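Side-chain contacts in conserved hypothetical protein (Staphylococcus aureus subsp. aureus, PDB 2AP3), which is of unknown function but belongs to a family of putative cell-wall binding lipoproteins and folds as an elongated bundle of long helices: residues L45-K48 / K49-L52; S58-T61 / A62-G65; L71-N74 / A75-L79; Q158-N161 / E162-A166. One frame throughout, in Å; residues are numbered along the deposited sequence.

Contact 1: residues L45-K48 / K49-L52; sequences LDEK and KKKL
The carboxylate of Glu47 is the flat group that reaches across this helix turn, and the ammonium of Lys50 meets it on the syn side of OE2, a little out of the carboxylate plane. Lys50 NZ donates to Glu47 OE2 at 2.7 Å, lying 18° from that plane. The other oxygen, OE1, stays 4.0 Å from Lys50 NZ, so one oxygen carries this salt bridge. The two chains cross obliquely: Glu47 bends at its second torsion (chi2 -55°), while Lys50 runs extended beyond CG and brings its last methylene, Lys50 CE, to 3.4 Å from Glu47 OE2. A glutamate and a lysine three residues apart suit the outer side of a helix, where both long chains can bridge one turn and keep their charges near solvent.

Here helix 33-50 ends. The four-residue pattern of backbone bonds, begun within these residues by Lys49 N on Leu45 O, lasts to Lys51 N, which bonds to Glu47 O at 3.2 Å. Lys51 N also leans weakly on Lys48 O, and Leu52 N takes Lys49 O at 2.9 Å, a three-residue step in place of the helical four, as the chain leaves the helix.

Lys49 turns inward instead, its side chain touching Leu71, Asn74 and Arg78 of helix 61-96 and Glu143 and Phe147 of helix 109-150. With Leu45 lying on Arg78 and Leu45 O bonded to Asn74 ND2, the C-terminal end of helix 33-50 is seated against both helices.

Contact 2: residues S58-T61 / A62-G65; sequences SKDT and AVRG
Asp60 is the N-cap of helix 61-96, and its side chain crosses that of Val63 at about a right angle. With CG anti to the backbone N (chi1 180°), the carboxylate swings over the first turn. There Asp60 OD1 accepts from Ala62 N at 2.9 Å, nearly along the C-O axis, and more weakly from Val63 N at 3.3 Å. Aspartate suits this position: its short chain brings an acceptor to amides that have no preceding turn to bond to, and its negative charge probably interacts well with the positive end of the helix dipole. The other oxygen, Asp60 OD2, packs against a methyl, Val63 CG2, at 3.6 Å.

Val63 also meets the serine before the cap. Its CG1 and CB both approach Ser58 OG, while that hydroxyl accepts from Asp60 N at 3.1 Å, forming an ST turn that shapes the chain leading into the cap. The regular helical pattern then begins, Arg64 N bonding to Asp60 O at 2.9 Å in an almost straight line and Gly65 N to Thr61 O.

Arg64 points back toward the incoming loop, its chain bent at the third torsion (chi3 -78°) so that the guanidinium edge faces the loop backbone. Asn57 O receives a weak bond from Arg64 NH2. The main grip is on Ser58 O, which takes Arg64 NE at 2.8 Å, tilted 20° from the guanidinium plane, and Arg64 NH2 weakly at 3.2 Å.

Contact 3: residues L71-N74 / A75-L79; sequences LIKN and ADDRL
Asn74 sends its CG anti to the backbone N (chi1 176°), while Arg78, with CG beside its own backbone N, bends at chi3 (-71°) to fold its guanidinium back along the helix; amide and guanidinium meet obliquely, their planes 29° apart. Arg78 NE donates to Asn74 OD1 at 2.9 Å from above the plane of the amide carbonyl. Water 1 completes the link, donating to Asn74 OD1 and Leu71 O and accepting from Arg78 NH2, so the amide oxygen has two donors. Asparagine suits this buried place because its amide nitrogen is used as well: besides its bond to helix 33-50, Asn74 ND2 donates to water 2, which in turn donates to Asp77 OD2 at 2.9 Å.

On the more exposed side Lys73 curls round at its last torsion, bringing Lys73 NZ to the syn lone pair of Asp77 OD2 at 3.1 Å. Lys73 CG also lies 3.8 Å from that oxygen. Asp76 lies alongside Ile72, and its charge goes elsewhere, Asp76 OD1 pairing with Lys144. Arg78 likewise reaches out, forming a salt bridge through NH2 with Glu143 of helix 109-150.

Backbone bonds such as Arg78 N to Asn74 O, 2.9 Å, run under all these links. Side-chain pairs four residues apart, each bridging one turn, are characteristic of an alpha helix; here the inner pair, Asn74 and Arg78, makes a polar, water-bridged site where helix 61-96 meets helices 33-50 and 109-150 of the bundle.

Contact 4: residues Q158-N161 / E162-A166; sequences QGVN and EKSKA
The backbone is regular alpha helix, each amide from Glu162 to Lys165 bonding to the carbonyl four residues earlier, as Lys165 N does to Asn161 O at 3.0 Å. Ser164 adds a side-chain bond to this pattern. With its hydroxyl beside its own backbone N (chi1 -76°), Ser164 OG donates to Val160 O at 2.9 Å, coming from 44° above the carbonyl plane, while Ser164 N reaches the same oxygen at 2.9 Å. Two donors thus share Val160 O, and the small serine satisfies its hydroxyl on its own helix while its side chain still touches Leu146. Val160 CG1 lies 4.0 Å from that hydroxyl.

On the outer surface, water 3 donates to Glu162 OE1 at 2.8 Å and weakly to Gln158 O, linking the extended glutamate to the preceding turn. The aliphatic part of Lys163 passes Gly159 O, its CG at 3.4 Å, where the glycine adds no side chain of its own.

Lys163 then leads off to Tyr149, with which it makes a cation-pi contact. Together with Val160 on Leu150, and with Lys163 joining Ser164 on Leu146, this packs the start of helix 157-195 against the end of helix 109-150.

Following the chain from the N terminus, the four contacts come in series; none nests in or crosses another, and each closes only a helical turn or a cap. Contact 1 ends helix 33-50; contact 2 opens helix 61-96 after the connecting loop, its centre about 17 Å from that of contact 1. Contact 3 lies farther along helix 61-96, which runs back so that contacts 1 and 3 touch, their centres about 10 Å apart, tying the two helices together. Contact 4, early in helix 157-195, touches none of the others, standing about 20 Å from contact 1 between centres. Helix 109-150 is the common partner: contacts 1, 3 and 4 all pack against it.

Contact 1: residues L45-K48 / K49-L52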
ATOM      1  N   LEU A  45       1.824 -11.831  11.212  1.00 12.14           N
ATOM      2  CA  LEU A  45       1.004 -11.356  12.316  1.00 12.42           C
ATOM      3  C   LEU A  45      -0.461 -11.769  12.171  1.00 12.92           C
ATOM      4  O   LEU A  45      -1.107 -12.129  13.159  1.00 13.52           O
ATOM      5  CB  LEU A  45       1.134  -9.833  12.434  1.00 13.26           C
ATOM      6  CG  LEU A  45       2.464  -9.385  13.053  1.00 12.86           C
ATOM      7  CD1 LEU A  45       2.718  -7.902  12.744  1.00 13.00           C
ATOM      8  CD2 LEU A  45       2.498  -9.656  14.553  1.00 14.12           C
ATOM      9  N   ASP A  46      -0.943 -11.783  10.927  1.00 12.36           N
ATOM     10  CA  ASP A  46      -2.334 -12.177  10.626  1.00 14.06           C
ATOM     11  C   ASP A  46      -2.494 -13.667  10.969  1.00 12.84           C
ATOM     12  O   ASP A  46      -3.517 -14.081  11.515  1.00 12.87           O
ATOM     13  CB  ASP A  46      -2.657 -11.973   9.135  1.00 15.06           C
ATOM     14  CG  ASP A  46      -2.893 -10.506   8.750  1.00 20.72           C
ATOM     15  OD1 ASP A  46      -3.179  -9.712   9.637  1.00 24.07           O
ATOM     16  OD2 ASP A  46      -2.838 -10.187   7.543  1.00 26.90           O
ATOM     17  N   GLU A  47      -1.471 -14.469  10.673  1.00 12.40           N
ATOM     18  CA  GLU A  47      -1.549 -15.890  11.008  1.00 11.84           C
ATOM     19  C   GLU A  47      -1.532 -16.130  12.511  1.00 11.57           C
ATOM     20  O   GLU A  47      -2.284 -16.974  13.012  1.00 12.06           O
ATOM     21  CB  GLU A  47      -0.443 -16.687  10.302  1.00 12.85           C
ATOM     22  CG  GLU A  47      -0.699 -16.838   8.810  1.00 13.92           C
ATOM     23  CD  GLU A  47      -2.067 -17.447   8.494  1.00 17.18           C
ATOM     24  OE1 GLU A  47      -2.336 -18.585   8.950  1.00 20.59           O
ATOM     25  OE2 GLU A  47      -2.870 -16.791   7.805  1.00 18.89           O
ATOM     26  N   LYS A  48      -0.750 -15.330  13.239  1.00 12.02           N
ATOM     27  CA  LYS A  48      -0.711 -15.451  14.691  1.00 13.32           C
ATOM     28  C   LYS A  48      -2.058 -15.065  15.305  1.00 13.06           C
ATOM     29  O   LYS A  48      -2.531 -15.724  16.227  1.00 14.08           O
ATOM     30  CB  LYS A  48       0.408 -14.592  15.274  1.00 13.57           C
ATOM     31  CG  LYS A  48       1.775 -15.239  15.214  1.00 17.30           C
ATOM     32  CD  LYS A  48       2.782 -14.325  15.892  1.00 22.90           C
ATOM     33  CE  LYS A  48       4.198 -14.820  15.733  1.00 23.13           C
ATOM     34  NZ  LYS A  48       4.716 -14.850  14.322  1.00 23.91           N
ATOM     35  N   LYS A  49      -2.664 -14.011  14.753  1.00 13.13           N
ATOM     36  CA  LYS A  49      -3.997 -13.556  15.178  1.00 13.13           C
ATOM     37  C   LYS A  49      -4.994 -14.684  15.045  1.00 13.33           C
ATOM     38  O   LYS A  49      -5.726 -14.958  15.993  1.00 13.67           O
ATOM     39  CB  LYS A  49      -4.452 -12.359  14.334  1.00 12.61           C
ATOM     40  CG  LYS A  49      -5.778 -11.761  14.811  1.00 14.89           C
ATOM     41  CD  LYS A  49      -6.147 -10.598  13.906  1.00 15.50           C
ATOM     42  CE  LYS A  49      -7.538 -10.049  14.174  1.00 20.38           C
ATOM     43  NZ  LYS A  49      -8.592 -10.956  13.626  1.00 22.29           N
ATOM     44  N   LYS A  50      -5.002 -15.375  13.889  1.00 12.95           N
ATOM     45  CA  LYS A  50      -5.986 -16.450  13.667  1.00 13.70           C
ATOM     46  C   LYS A  50      -5.834 -17.549  14.699  1.00 13.60           C
ATOM     47  O   LYS A  50      -6.809 -18.202  15.090  1.00 14.26           O
ATOM     48  CB  LYS A  50      -5.842 -17.054  12.264  1.00 14.76           C
ATOM     49  CG  LYS A  50      -6.285 -16.144  11.161  1.00 17.88           C
ATOM     50  CD  LYS A  50      -5.940 -16.800   9.837  1.00 19.26           C
ATOM     51  CE  LYS A  50      -6.016 -15.851   8.696  1.00 23.05           C
ATOM     52  NZ  LYS A  50      -5.540 -16.600   7.529  1.00 23.34           N
ATOM     53  N   LYS A  51      -4.600 -17.772  15.121  1.00 13.93           N
ATOM     54  CA  LYS A  51      -4.327 -18.819  16.095  1.00 14.91           C
ATOM     55  C   LYS A  51      -4.771 -18.491  17.524  1.00 15.32           C
ATOM     56  O   LYS A  51      -4.561 -19.279  18.439  1.00 15.72           O
ATOM     57  CB  LYS A  51      -2.868 -19.248  16.031  1.00 15.06           C
ATOM     58  CG  LYS A  51      -2.573 -20.024  14.724  1.00 17.93           C
ATOM     59  CD  LYS A  51      -1.260 -20.744  14.738  1.00 22.71           C
ATOM     60  CE  LYS A  51      -1.117 -21.540  13.432  1.00 25.45           C
ATOM     61  NZ  LYS A  51       0.118 -22.379  13.377  1.00 28.30           N
ATOM     62  N   LEU A  52      -5.402 -17.331  17.706  1.00 16.07           N
ATOM     63  CA  LEU A  52      -6.028 -17.020  18.995  1.00 17.61           C
ATOM     64  C   LEU A  52      -7.558 -17.211  19.023  1.00 18.34           C
ATOM     65  O   LEU A  52      -8.241 -16.867  19.995  1.00 18.01           O
ATOM     66  CB  LEU A  52      -5.637 -15.617  19.424  1.00 17.57           C
ATOM     67  CG  LEU A  52      -4.141 -15.409  19.634  1.00 20.09           C
ATOM     68  CD1 LEU A  52      -3.808 -13.939  19.581  1.00 21.60           C
ATOM     69  CD2 LEU A  52      -3.705 -16.050  20.971  1.00 20.75           C
TER

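Contact 2: residues S58-T61 / A62-G65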
ATOM      1  N   SER A  58     -12.092 -19.150  25.485  1.00 16.21           N
ATOM      2  CA  SER A  58     -11.742 -20.168  26.482  1.00 16.74           C
ATOM      3  C   SER A  58     -12.541 -20.038  27.772  1.00 17.15           C
ATOM      4  O   SER A  58     -12.819 -18.930  28.240  1.00 17.60           O
ATOM      5  CB  SER A  58     -10.242 -20.103  26.795  1.00 16.58           C
ATOM      6  OG  SER A  58      -9.872 -21.081  27.764  1.00 15.34           O
ATOM      7  N   LYS A  59     -12.873 -21.183  28.372  1.00 18.01           N
ATOM      8  CA  LYS A  59     -13.550 -21.198  29.668  1.00 19.18           C
ATOM      9  C   LYS A  59     -12.547 -20.963  30.809  1.00 17.74           C
ATOM     10  O   LYS A  59     -12.934 -20.653  31.938  1.00 18.85           O
ATOM     11  CB  LYS A  59     -14.310 -22.511  29.882  1.00 19.84           C
ATOM     12  CG  LYS A  59     -15.311 -22.839  28.778  1.00 22.72           C
ATOM     13  CD  LYS A  59     -16.189 -24.053  29.100  1.00 22.66           C
ATOM     14  CE  LYS A  59     -15.390 -25.240  29.639  1.00 28.32           C
ATOM     15  NZ  LYS A  59     -16.219 -26.483  29.698  1.00 31.37           N
ATOM     16  N   ASP A  60     -11.254 -21.115  30.490  1.00 16.64           N
ATOM     17  CA  ASP A  60     -10.205 -20.779  31.432  1.00 15.49           C
ATOM     18  C   ASP A  60     -10.018 -19.269  31.381  1.00 15.25           C
ATOM     19  O   ASP A  60      -9.511 -18.713  30.377  1.00 14.49           O
ATOM     20  CB  ASP A  60      -8.902 -21.539  31.085  1.00 15.48           C
ATOM     21  CG  ASP A  60      -7.760 -21.226  32.043  1.00 15.54           C
ATOM     22  OD1 ASP A  60      -7.735 -20.106  32.616  1.00 16.97           O
ATOM     23  OD2 ASP A  60      -6.871 -22.084  32.209  1.00 13.10           O
ATOM     24  N   THR A  61     -10.437 -18.580  32.440  1.00 14.75           N
ATOM     25  CA  THR A  61     -10.370 -17.096  32.439  1.00 15.65           C
ATOM     26  C   THR A  61      -8.985 -16.524  32.170  1.00 14.74           C
ATOM     27  O   THR A  61      -8.850 -15.443  31.572  1.00 14.31           O
ATOM     28  CB  THR A  61     -10.925 -16.461  33.747  1.00 16.84           C
ATOM     29  OG1 THR A  61     -10.099 -16.819  34.867  1.00 19.96           O
ATOM     30  CG2 THR A  61     -12.336 -16.931  33.981  1.00 17.92           C
ATOM     31  N   ALA A  62      -7.949 -17.241  32.620  1.00 12.65           N
ATOM     32  CA  ALA A  62      -6.583 -16.803  32.365  1.00 12.85           C
ATOM     33  C   ALA A  62      -6.195 -16.945  30.888  1.00 12.05           C
ATOM     34  O   ALA A  62      -5.565 -16.058  30.329  1.00 13.15           O
ATOM     35  CB  ALA A  62      -5.611 -17.558  33.234  1.00 11.01           C
ATOM     36  N   VAL A  63      -6.601 -18.045  30.271  1.00 12.32           N
ATOM     37  CA  VAL A  63      -6.306 -18.281  28.856  1.00 11.22           C
ATOM     38  C   VAL A  63      -7.043 -17.262  28.017  1.00 10.96           C
ATOM     39  O   VAL A  63      -6.469 -16.635  27.097  1.00 11.43           O
ATOM     40  CB  VAL A  63      -6.646 -19.744  28.428  1.00 11.80           C
ATOM     41  CG1 VAL A  63      -6.554 -19.912  26.927  1.00 12.37           C
ATOM     42  CG2 VAL A  63      -5.694 -20.703  29.131  1.00 11.40           C
ATOM     43  N   ARG A  64      -8.309 -17.061  28.342  1.00 11.07           N
ATOM     44  CA  ARG A  64      -9.104 -16.047  27.630  1.00 11.55           C
ATOM     45  C   ARG A  64      -8.524 -14.645  27.776  1.00 11.67           C
ATOM     46  O   ARG A  64      -8.388 -13.915  26.777  1.00 11.20           O
ATOM     47  CB  ARG A  64     -10.551 -16.105  28.128  1.00 12.99           C
ATOM     48  CG  ARG A  64     -11.495 -15.212  27.336  1.00 12.97           C
ATOM     49  CD  ARG A  64     -12.841 -15.103  28.033  1.00 20.31           C
ATOM     50  NE  ARG A  64     -13.629 -16.293  27.803  1.00 23.61           N
ATOM     51  CZ  ARG A  64     -14.956 -16.328  27.811  1.00 24.76           C
ATOM     52  NH1 ARG A  64     -15.649 -15.219  28.038  1.00 24.63           N
ATOM     53  NH2 ARG A  64     -15.581 -17.475  27.579  1.00 23.93           N
ATOM     54  N   GLY A  65      -8.181 -14.256  29.004  1.00 11.02           N
ATOM     55  CA  GLY A  65      -7.662 -12.912  29.227  1.00 11.73           C
ATOM     56  C   GLY A  65      -6.357 -12.688  28.503  1.00 11.03           C
ATOM     57  O   GLY A  65      -6.119 -11.622  27.925  1.00 11.41           O
TER

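Contact 3: residues L71-N74 / A75-L79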
ATOM      1  N   LEU A  71      -4.443 -10.162  21.480  1.00 10.67           N
ATOM      2  CA  LEU A  71      -5.131  -9.630  20.301  1.00 10.28           C
ATOM      3  C   LEU A  71      -4.985  -8.115  20.184  1.00 10.77           C
ATOM      4  O   LEU A  71      -4.794  -7.593  19.090  1.00 11.13           O
ATOM      5  CB  LEU A  71      -6.597 -10.032  20.300  1.00 10.05           C
ATOM      6  CG  LEU A  71      -6.810 -11.496  19.908  1.00  8.79           C
ATOM      7  CD1 LEU A  71      -8.204 -11.943  20.357  1.00 13.39           C
ATOM      8  CD2 LEU A  71      -6.594 -11.700  18.389  1.00 11.66           C
ATOM      9  N   ILE A  72      -4.998  -7.422  21.326  1.00 10.35           N
ATOM     10  CA  ILE A  72      -4.797  -5.969  21.340  1.00 11.20           C
ATOM     11  C   ILE A  72      -3.384  -5.675  20.874  1.00 11.21           C
ATOM     12  O   ILE A  72      -3.190  -4.874  19.962  1.00 11.59           O
ATOM     13  CB  ILE A  72      -5.030  -5.390  22.746  1.00 11.76           C
ATOM     14  CG1 ILE A  72      -6.509  -5.532  23.112  1.00 12.30           C
ATOM     15  CG2 ILE A  72      -4.569  -3.913  22.819  1.00 13.16           C
ATOM     16  CD1 ILE A  72      -6.832  -5.197  24.572  1.00 13.20           C
ATOM     17  N   LYS A  73      -2.413  -6.382  21.461  1.00 11.23           N
ATOM     18  CA  LYS A  73      -1.001  -6.184  21.103  1.00 12.93           C
ATOM     19  C   LYS A  73      -0.793  -6.446  19.618  1.00 11.40           C
ATOM     20  O   LYS A  73      -0.073  -5.709  18.931  1.00 12.21           O
ATOM     21  CB  LYS A  73      -0.101  -7.126  21.895  1.00 12.46           C
ATOM     22  CG  LYS A  73       1.406  -6.903  21.656  1.00 14.05           C
ATOM     23  CD  LYS A  73       2.277  -7.715  22.592  1.00 17.32           C
ATOM     24  CE  LYS A  73       3.756  -7.554  22.257  1.00 20.92           C
ATOM     25  NZ  LYS A  73       4.123  -8.158  20.950  1.00 25.61           N
ATOM     26  N   ASN A  74      -1.433  -7.508  19.130  1.00 10.87           N
ATOM     27  CA  ASN A  74      -1.289  -7.903  17.733  1.00 11.42           C
ATOM     28  C   ASN A  74      -1.828  -6.834  16.753  1.00 10.55           C
ATOM     29  O   ASN A  74      -1.234  -6.580  15.684  1.00 11.70           O
ATOM     30  CB  ASN A  74      -1.960  -9.268  17.535  1.00 11.26           C
ATOM     31  CG  ASN A  74      -1.942  -9.720  16.090  1.00 11.42           C
ATOM     32  OD1 ASN A  74      -2.792  -9.351  15.279  1.00 11.95           O
ATOM     33  ND2 ASN A  74      -0.955 -10.550  15.760  1.00 13.55           N
ATOM     34  N   ALA A  75      -2.932  -6.193  17.131  1.00 10.62           N
ATOM     35  CA  ALA A  75      -3.448  -5.081  16.311  1.00 10.85           C
ATOM     36  C   ALA A  75      -2.442  -3.926  16.320  1.00 11.70           C
ATOM     37  O   ALA A  75      -2.112  -3.376  15.253  1.00 12.15           O
ATOM     38  CB  ALA A  75      -4.818  -4.657  16.804  1.00 11.29           C
ATOM     39  N   ASP A  76      -1.919  -3.575  17.501  1.00 11.09           N
ATOM     40  CA  ASP A  76      -0.834  -2.567  17.580  1.00 10.88           C
ATOM     41  C   ASP A  76       0.363  -2.949  16.709  1.00 11.05           C
ATOM     42  O   ASP A  76       0.946  -2.098  16.025  1.00 11.93           O
ATOM     43  CB  ASP A  76      -0.374  -2.315  19.029  1.00 11.39           C
ATOM     44  CG  ASP A  76      -1.421  -1.641  19.855  1.00 14.34           C
ATOM     45  OD1 ASP A  76      -2.268  -0.903  19.311  1.00 13.46           O
ATOM     46  OD2 ASP A  76      -1.382  -1.838  21.094  1.00 16.74           O
ATOM     47  N   ASP A  77       0.711  -4.232  16.725  1.00 11.66           N
ATOM     48  CA  ASP A  77       1.898  -4.697  16.028  1.00 12.34           C
ATOM     49  C   ASP A  77       1.705  -4.567  14.526  1.00 12.48           C
ATOM     50  O   ASP A  77       2.620  -4.195  13.797  1.00 12.68           O
ATOM     51  CB  ASP A  77       2.168  -6.175  16.374  1.00 13.00           C
ATOM     52  CG  ASP A  77       2.723  -6.365  17.763  1.00 15.32           C
ATOM     53  OD1 ASP A  77       3.116  -5.376  18.411  1.00 17.25           O
ATOM     54  OD2 ASP A  77       2.728  -7.548  18.201  1.00 19.44           O
ATOM     55  N   ARG A  78       0.503  -4.876  14.061  1.00 12.17           N
ATOM     56  CA  ARG A  78       0.223  -4.765  12.630  1.00 11.75           C
ATOM     57  C   ARG A  78       0.240  -3.312  12.189  1.00 11.71           C
ATOM     58  O   ARG A  78       0.841  -2.965  11.177  1.00 12.64           O
ATOM     59  CB  ARG A  78      -1.106  -5.442  12.290  1.00 12.33           C
ATOM     60  CG  ARG A  78      -0.987  -6.967  12.348  1.00 11.38           C
ATOM     61  CD  ARG A  78      -2.324  -7.663  12.041  1.00 11.98           C
ATOM     62  NE  ARG A  78      -3.326  -7.507  13.100  1.00 11.40           N
ATOM     63  CZ  ARG A  78      -4.595  -7.167  12.893  1.00 14.40           C
ATOM     64  NH1 ARG A  78      -5.054  -6.942  11.666  1.00 13.26           N
ATOM     65  NH2 ARG A  78      -5.418  -7.072  13.936  1.00 13.50           N
ATOM     66  N   LEU A  79      -0.382  -2.435  12.978  1.00 10.99           N
ATOM     67  CA  LEU A  79      -0.312  -1.016  12.658  1.00 11.47           C
ATOM     68  C   LEU A  79       1.116  -0.467  12.674  1.00 12.02           C
ATOM     69  O   LEU A  79       1.495   0.355  11.810  1.00 11.76           O
ATOM     70  CB  LEU A  79      -1.179  -0.229  13.640  1.00 11.36           C
ATOM     71  CG  LEU A  79      -2.677  -0.429  13.473  1.00  9.99           C
ATOM     72  CD1 LEU A  79      -3.447   0.062  14.706  1.00 13.70           C
ATOM     73  CD2 LEU A  79      -3.212   0.259  12.169  1.00 12.13           C
TER
HETATM   74  O   HOH W   1      -5.166  -8.499  16.490  1.00 15.06           O
HETATM   75  O   HOH W   2       1.350 -10.060  17.735  1.00 21.46           O

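Contact 4: residues Q158-N161 / E162-A166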
ATOM      1  N   GLN A 158     -24.388  -8.903  22.287  1.00 17.69           N
ATOM      2  CA  GLN A 158     -24.933  -7.749  21.599  1.00 19.80           C
ATOM      3  C   GLN A 158     -23.826  -6.730  21.275  1.00 18.95           C
ATOM      4  O   GLN A 158     -23.743  -6.233  20.141  1.00 19.17           O
ATOM      5  CB  GLN A 158     -26.046  -7.120  22.465  1.00 18.94           C
ATOM      6  CG  GLN A 158     -26.791  -5.966  21.817  1.00 22.41           C
ATOM      7  CD  GLN A 158     -28.019  -5.522  22.625  1.00 22.94           C
ATOM      8  OE1 GLN A 158     -28.146  -5.820  23.823  1.00 27.41           O
ATOM      9  NE2 GLN A 158     -28.927  -4.798  21.965  1.00 27.55           N
ATOM     10  N   GLY A 159     -22.970  -6.453  22.262  1.00 18.61           N
ATOM     11  CA  GLY A 159     -21.850  -5.522  22.087  1.00 17.64           C
ATOM     12  C   GLY A 159     -20.834  -6.039  21.075  1.00 16.87           C
ATOM     13  O   GLY A 159     -20.368  -5.308  20.202  1.00 16.46           O
ATOM     14  N   VAL A 160     -20.485  -7.307  21.216  1.00 16.44           N
ATOM     15  CA  VAL A 160     -19.573  -7.953  20.255  1.00 15.51           C
ATOM     16  C   VAL A 160     -20.117  -7.834  18.839  1.00 16.36           C
ATOM     17  O   VAL A 160     -19.379  -7.481  17.910  1.00 16.46           O
ATOM     18  CB  VAL A 160     -19.340  -9.446  20.619  1.00 15.71           C
ATOM     19  CG1 VAL A 160     -18.670 -10.196  19.458  1.00 13.33           C
ATOM     20  CG2 VAL A 160     -18.509  -9.567  21.853  1.00 15.02           C
ATOM     21  N   ASN A 161     -21.411  -8.108  18.664  1.00 16.58           N
ATOM     22  CA  ASN A 161     -21.996  -8.083  17.328  1.00 17.74           C
ATOM     23  C   ASN A 161     -21.978  -6.694  16.719  1.00 18.67           C
ATOM     24  O   ASN A 161     -21.687  -6.539  15.544  1.00 19.77           O
ATOM     25  CB  ASN A 161     -23.426  -8.623  17.355  1.00 17.55           C
ATOM     26  CG  ASN A 161     -23.482 -10.109  17.660  1.00 17.76           C
ATOM     27  OD1 ASN A 161     -22.466 -10.798  17.661  1.00 18.35           O
ATOM     28  ND2 ASN A 161     -24.687 -10.611  17.926  1.00 18.16           N
ATOM     29  N   GLU A 162     -22.252  -5.695  17.550  1.00 20.60           N
ATOM     30  CA  GLU A 162     -22.312  -4.297  17.117  1.00 22.73           C
ATOM     31  C   GLU A 162     -20.936  -3.824  16.685  1.00 22.56           C
ATOM     32  O   GLU A 162     -20.793  -3.083  15.712  1.00 24.15           O
ATOM     33  CB  GLU A 162     -22.836  -3.433  18.261  1.00 22.61           C
ATOM     34  CG  GLU A 162     -22.984  -1.941  17.940  1.00 25.86           C
ATOM     35  CD  GLU A 162     -23.348  -1.124  19.168  1.00 25.48           C
ATOM     36  OE1 GLU A 162     -23.729  -1.718  20.204  1.00 33.14           O
ATOM     37  OE2 GLU A 162     -23.244   0.123  19.099  1.00 32.40           O
ATOM     38  N   LYS A 163     -19.910  -4.271  17.389  1.00 22.50           N
ATOM     39  CA  LYS A 163     -18.550  -3.887  17.014  1.00 22.78           C
ATOM     40  C   LYS A 163     -18.027  -4.665  15.816  1.00 22.46           C
ATOM     41  O   LYS A 163     -17.194  -4.162  15.035  1.00 22.26           O
ATOM     42  CB  LYS A 163     -17.641  -3.985  18.233  1.00 22.74           C
ATOM     43  CG  LYS A 163     -18.068  -2.967  19.270  1.00 24.22           C
ATOM     44  CD  LYS A 163     -17.369  -3.099  20.595  1.00 26.16           C
ATOM     45  CE  LYS A 163     -18.146  -2.379  21.706  1.00 28.80           C
ATOM     46  NZ  LYS A 163     -18.586  -0.992  21.380  1.00 28.41           N
ATOM     47  N   SER A 164     -18.523  -5.894  15.670  1.00 21.76           N
ATOM     48  CA  SER A 164     -18.197  -6.766  14.555  1.00 22.29           C
ATOM     49  C   SER A 164     -18.711  -6.243  13.211  1.00 22.62           C
ATOM     50  O   SER A 164     -17.986  -6.259  12.219  1.00 22.89           O
ATOM     51  CB  SER A 164     -18.779  -8.143  14.802  1.00 22.15           C
ATOM     52  OG  SER A 164     -18.000  -8.838  15.745  1.00 21.89           O
ATOM     53  N   LYS A 165     -19.966  -5.807  13.175  1.00 23.31           N
ATOM     54  CA  LYS A 165     -20.509  -5.211  11.938  1.00 24.12           C
ATOM     55  C   LYS A 165     -19.654  -4.037  11.413  1.00 22.92           C
ATOM     56  O   LYS A 165     -19.430  -3.925  10.198  1.00 22.63           O
ATOM     57  CB  LYS A 165     -22.006  -4.844  12.064  1.00 24.11           C
ATOM     58  CG  LYS A 165     -22.412  -4.069  13.318  1.00 26.28           C
ATOM     59  CD  LYS A 165     -23.786  -3.394  13.205  1.00 26.01           C
ATOM     60  CE  LYS A 165     -24.203  -2.762  14.542  1.00 27.83           C
ATOM     61  NZ  LYS A 165     -25.213  -1.675  14.426  1.00 29.58           N
ATOM     62  N   ALA A 166     -19.148  -3.193  12.316  1.00 21.89           N
ATOM     63  CA  ALA A 166     -18.271  -2.079  11.926  1.00 20.52           C
ATOM     64  C   ALA A 166     -16.963  -2.578  11.296  1.00 19.07           C
ATOM     65  O   ALA A 166     -16.517  -2.039  10.273  1.00 18.24           O
ATOM     66  CB  ALA A 166     -17.980  -1.196  13.107  1.00 21.33           C
TER
HETATM   67  O   HOH W   3     -25.912  -3.527  19.984  1.00 40.35           O